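Local coordinates for protein macrophomate synthase intermolecular Diels-Alderase (PDB 1IZC) that belongs to the HpcH/HpaI aldolase/citrate lyase family of TIM-barrel enzymes and holds a magnesium ion and pyruvic acid in its pocket, at residues A60-H73 / H91-P103. The protein carries 1 engineered substitution. Residues are numbered along the deposited sequence; the frame is centred on the assembly and turned at random.
Sequences AATKPDFVWIDVEH and HSEGRSLVIVRVP. With PYR (pyruvic acid), chain C.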
ATOM      1  N   ALA A  60       7.813  14.798 -13.215  1.00  8.41           N
ATOM      2  CA  ALA A  60       8.720  14.358 -14.273  1.00  8.30           C
ATOM      3  C   ALA A  60       8.236  14.790 -15.660  1.00 10.69           C
ATOM      4  O   ALA A  60       9.046  15.104 -16.533  1.00  9.78           O
ATOM      5  CB  ALA A  60       8.890  12.833 -14.233  1.00 10.09           C
ATOM      6  N   ALA A  61       6.923  14.825 -15.852  1.00  8.22           N
ATOM      7  CA  ALA A  61       6.371  15.209 -17.154  1.00 10.27           C
ATOM      8  C   ALA A  61       6.628  16.677 -17.508  1.00 10.33           C
ATOM      9  O   ALA A  61       6.514  17.053 -18.679  1.00 11.39           O
ATOM     10  CB  ALA A  61       4.863  14.896 -17.211  1.00  9.52           C
ATOM     11  N   THR A  62       6.969  17.502 -16.518  1.00  8.02           N
ATOM     12  CA  THR A  62       7.262  18.916 -16.788  1.00  7.40           C
ATOM     13  C   THR A  62       8.723  19.078 -17.216  1.00 11.00           C
ATOM     14  O   THR A  62       9.178  20.188 -17.493  1.00 10.08           O
ATOM     15  CB  THR A  62       7.012  19.834 -15.565  1.00 11.95           C
ATOM     16  OG1 THR A  62       7.963  19.544 -14.533  1.00  9.30           O
ATOM     17  CG2 THR A  62       5.572  19.642 -15.034  1.00  9.88           C
ATOM     18  N   LYS A  63       9.445  17.959 -17.230  1.00  8.98           N
ATOM     19  CA  LYS A  63      10.838  17.914 -17.656  1.00 10.65           C
ATOM     20  C   LYS A  63      11.844  18.809 -16.933  1.00 11.51           C
ATOM     21  O   LYS A  63      12.583  19.569 -17.558  1.00 11.74           O
ATOM     22  CB  LYS A  63      10.900  18.148 -19.176  1.00 15.33           C
ATOM     23  CG  LYS A  63      10.221  17.007 -19.958  1.00 20.59           C
ATOM     24  CD  LYS A  63      10.297  17.153 -21.478  1.00 31.58           C
ATOM     25  CE  LYS A  63       9.140  17.965 -22.036  1.00 38.26           C
ATOM     26  NZ  LYS A  63       9.187  19.400 -21.620  1.00 45.65           N
ATOM     27  N   PRO A  64      11.901  18.715 -15.592  1.00  7.94           N
ATOM     28  CA  PRO A  64      12.857  19.531 -14.840  1.00  9.03           C
ATOM     29  C   PRO A  64      14.245  18.929 -15.072  1.00  8.58           C
ATOM     30  O   PRO A  64      14.359  17.765 -15.470  1.00 10.45           O
ATOM     31  CB  PRO A  64      12.404  19.339 -13.398  1.00 11.72           C
ATOM     32  CG  PRO A  64      11.985  17.899 -13.403  1.00  8.42           C
ATOM     33  CD  PRO A  64      11.143  17.832 -14.689  1.00  9.26           C
ATOM     34  N   ASP A  65      15.293  19.715 -14.839  1.00  9.44           N
ATOM     35  CA  ASP A  65      16.646  19.200 -15.012  1.00  7.99           C
ATOM     36  C   ASP A  65      16.939  18.170 -13.921  1.00  9.46           C
ATOM     37  O   ASP A  65      17.821  17.335 -14.069  1.00 10.43           O
ATOM     38  CB  ASP A  65      17.670  20.342 -14.960  1.00  9.57           C
ATOM     39  CG  ASP A  65      17.526  21.307 -16.128  1.00 14.43           C
ATOM     40  OD1 ASP A  65      17.096  20.857 -17.216  1.00 14.06           O
ATOM     41  OD2 ASP A  65      17.857  22.504 -15.962  1.00 13.08           O
ATOM     42  N   PHE A  66      16.206  18.253 -12.813  1.00 10.26           N
ATOM     43  CA  PHE A  66      16.346  17.277 -11.741  1.00  6.82           C
ATOM     44  C   PHE A  66      15.135  17.291 -10.824  1.00  7.65           C
ATOM     45  O   PHE A  66      14.403  18.277 -10.766  1.00  8.64           O
ATOM     46  CB  PHE A  66      17.615  17.530 -10.890  1.00  8.07           C
ATOM     47  CG  PHE A  66      17.583  18.808 -10.070  1.00 12.07           C
ATOM     48  CD1 PHE A  66      16.934  18.859  -8.836  1.00  8.98           C
ATOM     49  CD2 PHE A  66      18.228  19.954 -10.529  1.00  9.31           C
ATOM     50  CE1 PHE A  66      16.932  20.030  -8.068  1.00  9.98           C
ATOM     51  CE2 PHE A  66      18.237  21.136  -9.773  1.00  9.87           C
ATOM     52  CZ  PHE A  66      17.592  21.176  -8.542  1.00 11.17           C
ATOM     53  N   VAL A  67      14.921  16.177 -10.130  1.00  9.25           N
ATOM     54  CA  VAL A  67      13.860  16.080  -9.131  1.00  8.05           C
ATOM     55  C   VAL A  67      14.675  15.809  -7.873  1.00  7.98           C
ATOM     56  O   VAL A  67      15.479  14.877  -7.839  1.00  9.83           O
ATOM     57  CB  VAL A  67      12.905  14.891  -9.382  1.00  9.72           C
ATOM     58  CG1 VAL A  67      11.899  14.790  -8.220  1.00  8.12           C
ATOM     59  CG2 VAL A  67      12.153  15.098 -10.702  1.00 11.04           C
ATOM     60  N   TRP A  68      14.494  16.655  -6.867  1.00  7.33           N
ATOM     61  CA  TRP A  68      15.207  16.569  -5.600  1.00  8.75           C
ATOM     62  C   TRP A  68      14.247  15.923  -4.605  1.00 10.06           C
ATOM     63  O   TRP A  68      13.297  16.556  -4.155  1.00 10.35           O
ATOM     64  CB  TRP A  68      15.561  17.996  -5.172  1.00 10.71           C
ATOM     65  CG  TRP A  68      16.510  18.155  -4.049  1.00 17.77           C
ATOM     66  CD1 TRP A  68      17.873  18.252  -4.131  1.00 25.12           C
ATOM     67  CD2 TRP A  68      16.176  18.337  -2.670  1.00 18.47           C
ATOM     68  NE1 TRP A  68      18.405  18.490  -2.884  1.00 23.38           N
ATOM     69  CE2 TRP A  68      17.384  18.542  -1.969  1.00 24.34           C
ATOM     70  CE3 TRP A  68      14.970  18.351  -1.960  1.00 24.30           C
ATOM     71  CZ2 TRP A  68      17.421  18.758  -0.583  1.00 24.27           C
ATOM     72  CZ3 TRP A  68      15.007  18.568  -0.577  1.00 29.08           C
ATOM     73  CH2 TRP A  68      16.224  18.766   0.091  1.00 23.77           C
ATOM     74  N   ILE A  69      14.499  14.663  -4.263  1.00  9.03           N
ATOM     75  CA  ILE A  69      13.620  13.945  -3.342  1.00  6.43           C
ATOM     76  C   ILE A  69      14.173  14.006  -1.926  1.00  8.42           C
ATOM     77  O   ILE A  69      15.320  13.640  -1.686  1.00  8.00           O
ATOM     78  CB  ILE A  69      13.464  12.477  -3.781  1.00  6.16           C
ATOM     79  CG1 ILE A  69      12.973  12.433  -5.233  1.00 10.34           C
ATOM     80  CG2 ILE A  69      12.502  11.738  -2.839  1.00 10.38           C
ATOM     81  CD1 ILE A  69      12.841  11.022  -5.804  1.00 13.90           C
ATOM     82  N   ASP A  70      13.350  14.469  -0.989  1.00  7.88           N
ATOM     83  CA  ASP A  70      13.781  14.593   0.396  1.00  8.83           C
ATOM     84  C   ASP A  70      13.351  13.397   1.235  1.00 11.20           C
ATOM     85  O   ASP A  70      12.172  13.241   1.565  1.00 11.67           O
ATOM     86  CB  ASP A  70      13.226  15.888   0.996  1.00  9.01           C
ATOM     87  CG  ASP A  70      13.688  16.116   2.421  1.00 13.42           C
ATOM     88  OD1 ASP A  70      14.617  15.418   2.869  1.00 14.67           O
ATOM     89  OD2 ASP A  70      13.130  17.012   3.084  1.00 20.34           O
ATOM     90  N   VAL A  71      14.312  12.549   1.581  1.00 10.38           N
ATOM     91  CA  VAL A  71      14.019  11.388   2.390  1.00 12.47           C
ATOM     92  C   VAL A  71      14.336  11.698   3.845  1.00 12.81           C
ATOM     93  O   VAL A  71      13.925  10.964   4.737  1.00 11.66           O
ATOM     94  CB  VAL A  71      14.824  10.152   1.908  1.00 17.37           C
ATOM     95  CG1 VAL A  71      14.491   8.943   2.743  1.00 19.79           C
ATOM     96  CG2 VAL A  71      14.497   9.873   0.464  1.00 21.73           C
ATOM     97  N   GLU A  72      15.068  12.781   4.105  1.00  8.47           N
ATOM     98  CA  GLU A  72      15.337  13.092   5.506  1.00  6.55           C
ATOM     99  C   GLU A  72      14.018  13.435   6.178  1.00  6.96           C
ATOM    100  O   GLU A  72      13.738  12.967   7.285  1.00 10.88           O
ATOM    101  CB  GLU A  72      16.295  14.273   5.690  1.00  8.67           C
ATOM    102  CG  GLU A  72      16.494  14.585   7.192  1.00 11.92           C
ATOM    103  CD  GLU A  72      17.343  15.824   7.475  1.00 14.32           C
ATOM    104  OE1 GLU A  72      17.400  16.738   6.623  1.00 11.35           O
ATOM    105  OE2 GLU A  72      17.931  15.881   8.577  1.00 12.87           O
ATOM    106  N   HIS A  73      13.207  14.239   5.495  1.00  8.44           N
ATOM    107  CA  HIS A  73      11.926  14.665   6.054  1.00 12.43           C
ATOM    108  C   HIS A  73      10.691  14.280   5.248  1.00 15.76           C
ATOM    109  O   HIS A  73       9.565  14.532   5.692  1.00 19.05           O
ATOM    110  CB  HIS A  73      11.946  16.173   6.276  1.00 14.12           C
ATOM    111  CG  HIS A  73      12.889  16.602   7.359  1.00 11.96           C
ATOM    112  ND1 HIS A  73      12.709  16.250   8.677  1.00 12.62           N
ATOM    113  CD2 HIS A  73      14.008  17.359   7.319  1.00 13.31           C
ATOM    114  CE1 HIS A  73      13.680  16.776   9.405  1.00 16.08           C
ATOM    115  NE2 HIS A  73      14.481  17.453   8.605  1.00 11.68           N
ATOM    116  N   HIS A  91       9.652   8.673 -16.559  1.00  8.03           N
ATOM    117  CA  HIS A  91       8.617   9.563 -17.078  1.00  7.86           C
ATOM    118  C   HIS A  91       9.136  10.886 -17.667  1.00 11.80           C
ATOM    119  O   HIS A  91       8.375  11.651 -18.275  1.00 13.02           O
ATOM    120  CB  HIS A  91       7.550   9.795 -16.004  1.00  7.30           C
ATOM    121  CG  HIS A  91       6.599   8.644 -15.854  1.00 10.34           C
ATOM    122  ND1 HIS A  91       7.003   7.374 -15.489  1.00 13.43           N
ATOM    123  CD2 HIS A  91       5.264   8.564 -16.065  1.00  5.09           C
ATOM    124  CE1 HIS A  91       5.956   6.563 -15.483  1.00  5.32           C
ATOM    125  NE2 HIS A  91       4.889   7.261 -15.832  1.00 11.76           N
ATOM    126  N   SER A  92      10.429  11.155 -17.493  1.00  8.75           N
ATOM    127  CA  SER A  92      11.055  12.335 -18.100  1.00  9.45           C
ATOM    128  C   SER A  92      11.948  11.800 -19.233  1.00 10.35           C
ATOM    129  O   SER A  92      12.657  12.565 -19.898  1.00 10.15           O
ATOM    130  CB  SER A  92      11.948  13.075 -17.101  1.00  7.40           C
ATOM    131  OG  SER A  92      13.045  12.258 -16.727  1.00  7.54           O
ATOM    132  N   GLU A  93      11.892  10.485 -19.433  1.00  7.92           N
ATOM    133  CA  GLU A  93      12.698   9.754 -20.424  1.00  8.87           C
ATOM    134  C   GLU A  93      14.172  10.113 -20.323  1.00 11.69           C
ATOM    135  O   GLU A  93      14.856  10.309 -21.326  1.00 11.65           O
ATOM    136  CB  GLU A  93      12.178   9.967 -21.857  1.00 12.20           C
ATOM    137  CG  GLU A  93      10.768   9.394 -22.029  1.00 11.11           C
ATOM    138  CD  GLU A  93      10.383   9.134 -23.476  1.00 15.03           C
ATOM    139  OE1 GLU A  93      11.100   8.361 -24.143  1.00 14.78           O
ATOM    140  OE2 GLU A  93       9.363   9.692 -23.934  1.00 14.60           O
ATOM    141  N   GLY A  94      14.641  10.198 -19.082  1.00  9.50           N
ATOM    142  CA  GLY A  94      16.040  10.478 -18.819  1.00  9.24           C
ATOM    143  C   GLY A  94      16.457  11.930 -18.703  1.00  9.79           C
ATOM    144  O   GLY A  94      17.614  12.211 -18.371  1.00 10.05           O
ATOM    145  N   ARG A  95      15.546  12.856 -18.967  1.00 10.46           N
ATOM    146  CA  ARG A  95      15.905  14.268 -18.877  1.00 12.76           C
ATOM    147  C   ARG A  95      16.056  14.772 -17.443  1.00 12.60           C
ATOM    148  O   ARG A  95      16.839  15.698 -17.186  1.00 13.40           O
ATOM    149  CB  ARG A  95      14.877  15.121 -19.624  1.00 13.60           C
ATOM    150  CG  ARG A  95      15.149  16.616 -19.531  1.00 28.74           C
ATOM    151  CD  ARG A  95      14.368  17.355 -20.598  1.00 36.24           C
ATOM    152  NE  ARG A  95      14.271  18.789 -20.337  1.00 39.54           N
ATOM    153  CZ  ARG A  95      13.600  19.625 -21.120  1.00 41.58           C
ATOM    154  NH1 ARG A  95      12.982  19.160 -22.203  1.00 38.28           N
ATOM    155  NH2 ARG A  95      13.529  20.912 -20.816  1.00 45.49           N
ATOM    156  N   SER A  96      15.327  14.164 -16.506  1.00  8.44           N
ATOM    157  CA  SER A  96      15.381  14.582 -15.108  1.00  7.35           C
ATOM    158  C   SER A  96      16.276  13.718 -14.240  1.00 10.24           C
ATOM    159  O   SER A  96      15.937  12.580 -13.923  1.00 12.42           O
ATOM    160  CB  SER A  96      13.978  14.581 -14.497  1.00  8.55           C
ATOM    161  OG  SER A  96      13.085  15.333 -15.306  1.00  9.27           O
ATOM    162  N   LEU A  97      17.416  14.263 -13.838  1.00  8.47           N
ATOM    163  CA  LEU A  97      18.312  13.518 -12.963  1.00  8.20           C
ATOM    164  C   LEU A  97      17.687  13.509 -11.568  1.00  9.98           C
ATOM    165  O   LEU A  97      16.872  14.376 -11.247  1.00 13.40           O
ATOM    166  CB  LEU A  97      19.675  14.198 -12.926  1.00  8.55           C
ATOM    167  CG  LEU A  97      20.301  14.262 -14.318  1.00 12.37           C
ATOM    168  CD1 LEU A  97      21.627  14.989 -14.236  1.00 13.78           C
ATOM    169  CD2 LEU A  97      20.476  12.842 -14.870  1.00 15.91           C
ATOM    170  N   VAL A  98      18.062  12.542 -10.736  1.00  8.20           N
ATOM    171  CA  VAL A  98      17.487  12.477  -9.403  1.00  8.08           C
ATOM    172  C   VAL A  98      18.520  12.700  -8.317  1.00  8.69           C
ATOM    173  O   VAL A  98      19.575  12.065  -8.308  1.00 10.98           O
ATOM    174  CB  VAL A  98      16.801  11.108  -9.143  1.00 11.75           C
ATOM    175  CG1 VAL A  98      16.270  11.059  -7.715  1.00 11.86           C
ATOM    176  CG2 VAL A  98      15.684  10.885 -10.140  1.00 10.08           C
ATOM    177  N   ILE A  99      18.214  13.632  -7.420  1.00  7.29           N
ATOM    178  CA  ILE A  99      19.080  13.946  -6.282  1.00  7.82           C
ATOM    179  C   ILE A  99      18.252  13.599  -5.056  1.00 10.03           C
ATOM    180  O   ILE A  99      17.053  13.930  -4.987  1.00  9.31           O
ATOM    181  CB  ILE A  99      19.448  15.439  -6.257  1.00  9.50           C
ATOM    182  CG1 ILE A  99      20.269  15.775  -7.507  1.00 11.16           C
ATOM    183  CG2 ILE A  99      20.239  15.771  -4.985  1.00  9.63           C
ATOM    184  CD1 ILE A  99      20.371  17.278  -7.792  1.00 14.08           C
ATOM    185  N   VAL A 100      18.871  12.933  -4.088  1.00  6.67           N
ATOM    186  CA  VAL A 100      18.137  12.536  -2.907  1.00  8.22           C
ATOM    187  C   VAL A 100      18.828  13.017  -1.656  1.00 10.04           C
ATOM    188  O   VAL A 100      20.032  12.811  -1.495  1.00 10.46           O
ATOM    189  CB  VAL A 100      18.010  10.986  -2.805  1.00  7.62           C
ATOM    190  CG1 VAL A 100      17.258  10.611  -1.522  1.00 10.74           C
ATOM    191  CG2 VAL A 100      17.277  10.442  -4.016  1.00  6.67           C
ATOM    192  N   ARG A 101      18.086  13.711  -0.800  1.00  9.36           N
ATOM    193  CA  ARG A 101      18.668  14.107   0.475  1.00  8.94           C
ATOM    194  C   ARG A 101      18.256  12.997   1.423  1.00 13.50           C
ATOM    195  O   ARG A 101      17.066  12.754   1.648  1.00 11.82           O
ATOM    196  CB  ARG A 101      18.138  15.426   1.018  1.00 10.78           C
ATOM    197  CG  ARG A 101      18.581  15.530   2.471  1.00 13.34           C
ATOM    198  CD  ARG A 101      18.392  16.849   3.058  1.00 16.41           C
ATOM    199  NE  ARG A 101      16.993  17.178   3.291  1.00 13.51           N
ATOM    200  CZ  ARG A 101      16.630  18.366   3.742  1.00 14.82           C
ATOM    201  NH1 ARG A 101      17.570  19.271   3.984  1.00 13.43           N
ATOM    202  NH2 ARG A 101      15.351  18.661   3.933  1.00 13.98           N
ATOM    203  N   VAL A 102      19.245  12.324   1.985  1.00  8.51           N
ATOM    204  CA  VAL A 102      18.999  11.199   2.854  1.00  9.47           C
ATOM    205  C   VAL A 102      19.140  11.523   4.325  1.00 10.65           C
ATOM    206  O   VAL A 102      19.698  12.547   4.686  1.00 13.09           O
ATOM    207  CB  VAL A 102      19.999  10.059   2.542  1.00 13.40           C
ATOM    208  CG1 VAL A 102      19.853   9.614   1.092  1.00 11.18           C
ATOM    209  CG2 VAL A 102      21.435  10.542   2.798  1.00 15.70           C
ATOM    210  N   PRO A 103      18.584  10.663   5.192  1.00 10.95           N
ATOM    211  CA  PRO A 103      18.708  10.896   6.635  1.00  9.28           C
ATOM    212  C   PRO A 103      20.217  10.723   6.871  1.00 10.96           C
ATOM    213  O   PRO A 103      20.832   9.850   6.268  1.00 13.53           O
ATOM    214  CB  PRO A 103      17.911   9.744   7.247  1.00 10.15           C
ATOM    215  CG  PRO A 103      16.922   9.373   6.170  1.00 10.03           C
ATOM    216  CD  PRO A 103      17.718   9.508   4.899  1.00 11.43           C
TER
HETATM  217  C   PYR C2001      17.380  23.755   6.088  1.00 27.01           C
HETATM  218  O   PYR C2001      17.542  23.328   7.247  1.00 18.57           O
HETATM  219  OXT PYR C2001      17.152  24.954   5.795  1.00 26.17           O
HETATM  220  CA  PYR C2001      17.488  22.669   5.045  1.00 18.39           C
HETATM  221  O3  PYR C2001      17.706  21.474   5.306  1.00 19.67           O
HETATM  222  CB  PYR C2001      17.319  23.143   3.661  1.00 17.63           C
HETATM  223  O   HOH W   1      11.064  21.447 -21.348  1.00 32.66           O
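Strands 66-70 and 97-101 are parallel neighbours in the closed eight-stranded barrel, joined through helix 78-91 as a beta-alpha-beta unit. Their backbones pair in regular alternation, with Val67 N on Leu97 O, Ile99 N on Val67 O, Ile69 N on Ile99 O and Arg101 N on Ile69 O; Val71 N extends the ladder to Arg101 O (2.8 Å). On the face bearing Phe66, Trp68, Asp70, Ile99 and Arg101, Ile99 CD1 lies over one face of the Phe66 ring, 4.2 Å from its centroid, a CH-pi contact, while Ile99 CG2 reaches Trp68 CD1 at 3.5 Å. Beyond them the Arg101 guanidinium is sandwiched: Trp68 CH2 sits over the centre of one face and Glu72 OE1 over the other, 3.4 Å from Arg101 NE, a salt bridge of charge alone because no N-H points at that oxygen; Glu72 OE2 is hydrogen-bonded to His125. A bend at chi3 (71°) turns the guanidinium side-on to Asp70, with Arg101 NE 3.0 Å from Asp70 OD1 and NH2 2.9 Å from OD2, both bonds nearly straight. The Asp70 oxygens lie near the guanidinium plane, at its edge, but are met from above the carboxylate plane, the planes being 61° apart. His73 N reaches OD1 from the opposite face in an Asx motif, and OD2 is also hydrogen-bonded to Trp152 NE1 of a neighbouring subunit. Two bonds and two covered faces limit guanidinium rotation, with NH1 directed at pyruvic acid O3 (2.6 Å) and also bonded to Gln183. On the helix-facing side, Val71 CG2 meets Val100 CG1 tightly and Ile69 CD1 meets Val98 CG1. At the N-terminal ends, Ser96 OG donates to Pro64 O (2.8 Å). Parallel strands linked through a helix, with the ligand pocket at their C-terminal ends, are typical of a TIM barrel.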